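Local coordinates for arylalkylamine N-Acetyltransferase like 5b (Aedes aegypti, PDB 4FD4), which probably transfers acyl groups, such as acetyl, from coenzyme A thioesters to the amines of arylalkylamines like serotonin and dopamine, at residues Leu46-Phe51 against Lys99-Ile104. Numbering follows the deposited sequence.
Sequences LDDERF and KKWGDI
Trp101 meets Asp47, Asp48 and Phe51 at once, a worked example of how one large aromatic side chain can join two helical segments, 46-51 and 99-104, whose axes approach to 9.1 Å. On the side of helix 99-115 facing away from its partner, Lys99 NZ makes a salt bridge with Asp103 OD2 (2.8 Å). Trp101 reaches across to helix 46-53 because chi1 of 179° swings its CG away from the backbone N. Its CB comes first, 3.4 Å from Asp47 OD2; that carboxylate is held by Thr45 and by Thr96 and Thr98, just ahead of helix 99-115, so it also links the two helix starts. Beyond it the indole lies against the backbone: Asp48 CA makes a CH-pi contact 3.8 Å from the centroid of the six-membered ring, only 15° off the normal, and Asp47 O lies over the same face, toward the pyrrole side. In this GNAT fold helix 46-53 precedes strand 61-66 of the central mixed sheet, and helix 99-115 runs between strands 71-81 and 126-134. At the far end of the indole, Trp101 CZ2 reaches Phe51 CB at 3.5 Å, the two rings inclined obliquely at 44°. Trp101 NE1 is buried without a polar partner. The Asp48 carboxylate, whose main polar partner is Tyr29, crosses the indole at CE3 and CZ3, and one turn on, Ile104 CD1 touches its OD1 at 4.1 Å.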
loop_
_atom_site.group_PDB
_atom_site.type_symbol
_atom_site.label_atom_id
_atom_site.label_comp_id
_atom_site.label_asym_id
_atom_site.label_seq_id
_atom_site.Cartn_x
_atom_site.Cartn_y
_atom_site.Cartn_z
ATOM N N LEU A 46 -6.273 2.514 -15.078
ATOM C CA LEU A 46 -5.300 3.592 -15.243
ATOM C C LEU A 46 -5.314 4.590 -14.076
ATOM O O LEU A 46 -4.267 5.119 -13.704
ATOM C CB LEU A 46 -5.514 4.325 -16.569
ATOM C CG LEU A 46 -4.405 5.311 -16.970
ATOM C CD1 LEU A 46 -3.056 4.609 -17.093
ATOM C CD2 LEU A 46 -4.734 6.056 -18.271
ATOM N N ASP A 47 -6.476 4.866 -13.490
ATOM C CA ASP A 47 -6.493 5.833 -12.388
ATOM C C ASP A 47 -5.817 5.310 -11.104
ATOM O O ASP A 47 -5.203 6.087 -10.348
ATOM C CB ASP A 47 -7.864 6.532 -12.154
ATOM C CG ASP A 47 -9.071 5.604 -12.254
ATOM O OD1 ASP A 47 -10.198 6.103 -11.978
ATOM O OD2 ASP A 47 -8.929 4.414 -12.605
ATOM N N ASP A 48 -5.890 3.988 -10.924
ATOM C CA ASP A 48 -5.216 3.248 -9.862
ATOM C C ASP A 48 -3.703 3.431 -10.043
ATOM O O ASP A 48 -2.965 3.880 -9.146
ATOM C CB ASP A 48 -5.604 1.769 -10.034
ATOM C CG ASP A 48 -5.333 0.922 -8.806
ATOM O OD1 ASP A 48 -6.104 -0.034 -8.565
ATOM O OD2 ASP A 48 -4.353 1.197 -8.083
ATOM N N GLU A 49 -3.249 3.082 -11.241
ATOM C CA GLU A 49 -1.865 3.231 -11.615
ATOM C C GLU A 49 -1.355 4.661 -11.416
ATOM O O GLU A 49 -0.269 4.891 -10.866
ATOM C CB GLU A 49 -1.728 2.819 -13.083
ATOM C CG GLU A 49 -0.330 2.689 -13.580
ATOM C CD GLU A 49 -0.295 1.944 -14.905
ATOM O OE1 GLU A 49 -0.456 0.700 -14.906
ATOM O OE2 GLU A 49 -0.141 2.615 -15.939
ATOM N N ARG A 50 -2.137 5.635 -11.861
ATOM C CA ARG A 50 -1.747 7.026 -11.698
ATOM C C ARG A 50 -1.559 7.383 -10.231
ATOM O O ARG A 50 -0.621 8.117 -9.874
ATOM C CB ARG A 50 -2.779 7.967 -12.324
ATOM C CG ARG A 50 -2.355 9.428 -12.299
ATOM C CD ARG A 50 -3.296 10.317 -13.102
ATOM N NE ARG A 50 -4.661 10.233 -12.599
ATOM C CZ ARG A 50 -5.652 9.608 -13.228
ATOM N NH1 ARG A 50 -5.430 9.023 -14.402
ATOM N NH2 ARG A 50 -6.865 9.574 -12.685
ATOM N N PHE A 51 -2.461 6.892 -9.386
ATOM C CA PHE A 51 -2.316 7.128 -7.952
ATOM C C PHE A 51 -0.972 6.588 -7.465
ATOM O O PHE A 51 -0.195 7.304 -6.835
ATOM C CB PHE A 51 -3.440 6.459 -7.169
ATOM C CG PHE A 51 -3.283 6.569 -5.657
ATOM C CD1 PHE A 51 -2.855 5.485 -4.906
ATOM C CD2 PHE A 51 -3.568 7.760 -5.003
ATOM C CE1 PHE A 51 -2.706 5.584 -3.518
ATOM C CE2 PHE A 51 -3.431 7.869 -3.616
ATOM C CZ PHE A 51 -2.998 6.782 -2.875
ATOM N N LYS A 99 -15.262 3.379 -12.147
ATOM C CA LYS A 99 -16.003 3.053 -10.943
ATOM C C LYS A 99 -15.156 2.188 -10.019
ATOM O O LYS A 99 -15.232 2.329 -8.807
ATOM C CB LYS A 99 -17.338 2.360 -11.255
ATOM C CG LYS A 99 -18.067 1.885 -9.988
ATOM C CD LYS A 99 -19.578 1.915 -10.140
ATOM C CE LYS A 99 -20.273 1.261 -8.953
ATOM N NZ LYS A 99 -19.810 1.792 -7.643
ATOM N N LYS A 100 -14.344 1.298 -10.589
ATOM C CA LYS A 100 -13.540 0.404 -9.757
ATOM C C LYS A 100 -12.608 1.185 -8.842
ATOM O O LYS A 100 -12.496 0.884 -7.642
ATOM C CB LYS A 100 -12.722 -0.574 -10.601
ATOM C CG LYS A 100 -11.821 -1.472 -9.752
ATOM C CD LYS A 100 -11.183 -2.596 -10.560
ATOM C CE LYS A 100 -10.258 -3.430 -9.697
ATOM N NZ LYS A 100 -9.909 -4.750 -10.323
ATOM N N TRP A 101 -11.922 2.168 -9.408
ATOM C CA TRP A 101 -10.970 2.947 -8.613
ATOM C C TRP A 101 -11.705 3.790 -7.580
ATOM O O TRP A 101 -11.210 3.950 -6.473
ATOM C CB TRP A 101 -10.037 3.811 -9.469
ATOM C CG TRP A 101 -9.071 4.646 -8.635
ATOM C CD1 TRP A 101 -8.942 6.010 -8.639
ATOM C CD2 TRP A 101 -8.137 4.162 -7.660
ATOM N NE1 TRP A 101 -7.971 6.398 -7.746
ATOM C CE2 TRP A 101 -7.467 5.280 -7.122
ATOM C CE3 TRP A 101 -7.792 2.886 -7.194
ATOM C CZ2 TRP A 101 -6.477 5.168 -6.148
ATOM C CZ3 TRP A 101 -6.813 2.774 -6.213
ATOM C CH2 TRP A 101 -6.167 3.910 -5.705
ATOM N N GLY A 102 -12.872 4.325 -7.937
ATOM C CA GLY A 102 -13.698 5.035 -6.959
ATOM C C GLY A 102 -14.095 4.167 -5.772
ATOM O O GLY A 102 -14.000 4.587 -4.607
ATOM N N ASP A 103 -14.525 2.940 -6.064
ATOM C CA ASP A 103 -14.890 1.988 -5.020
ATOM C C ASP A 103 -13.702 1.636 -4.129
ATOM O O ASP A 103 -13.823 1.557 -2.888
ATOM C CB ASP A 103 -15.471 0.698 -5.626
ATOM C CG ASP A 103 -16.809 0.913 -6.324
ATOM O OD1 ASP A 103 -17.178 0.040 -7.146
ATOM O OD2 ASP A 103 -17.480 1.944 -6.059
ATOM N N ILE A 104 -12.553 1.403 -4.760
ATOM C CA ILE A 104 -11.346 1.070 -3.992
ATOM C C ILE A 104 -10.930 2.243 -3.109
ATOM O O ILE A 104 -10.591 2.064 -1.932
ATOM C CB ILE A 104 -10.180 0.607 -4.896
ATOM C CG1 ILE A 104 -10.513 -0.761 -5.500
ATOM C CG2 ILE A 104 -8.889 0.498 -4.087
ATOM C CD1 ILE A 104 -9.563 -1.196 -6.618
#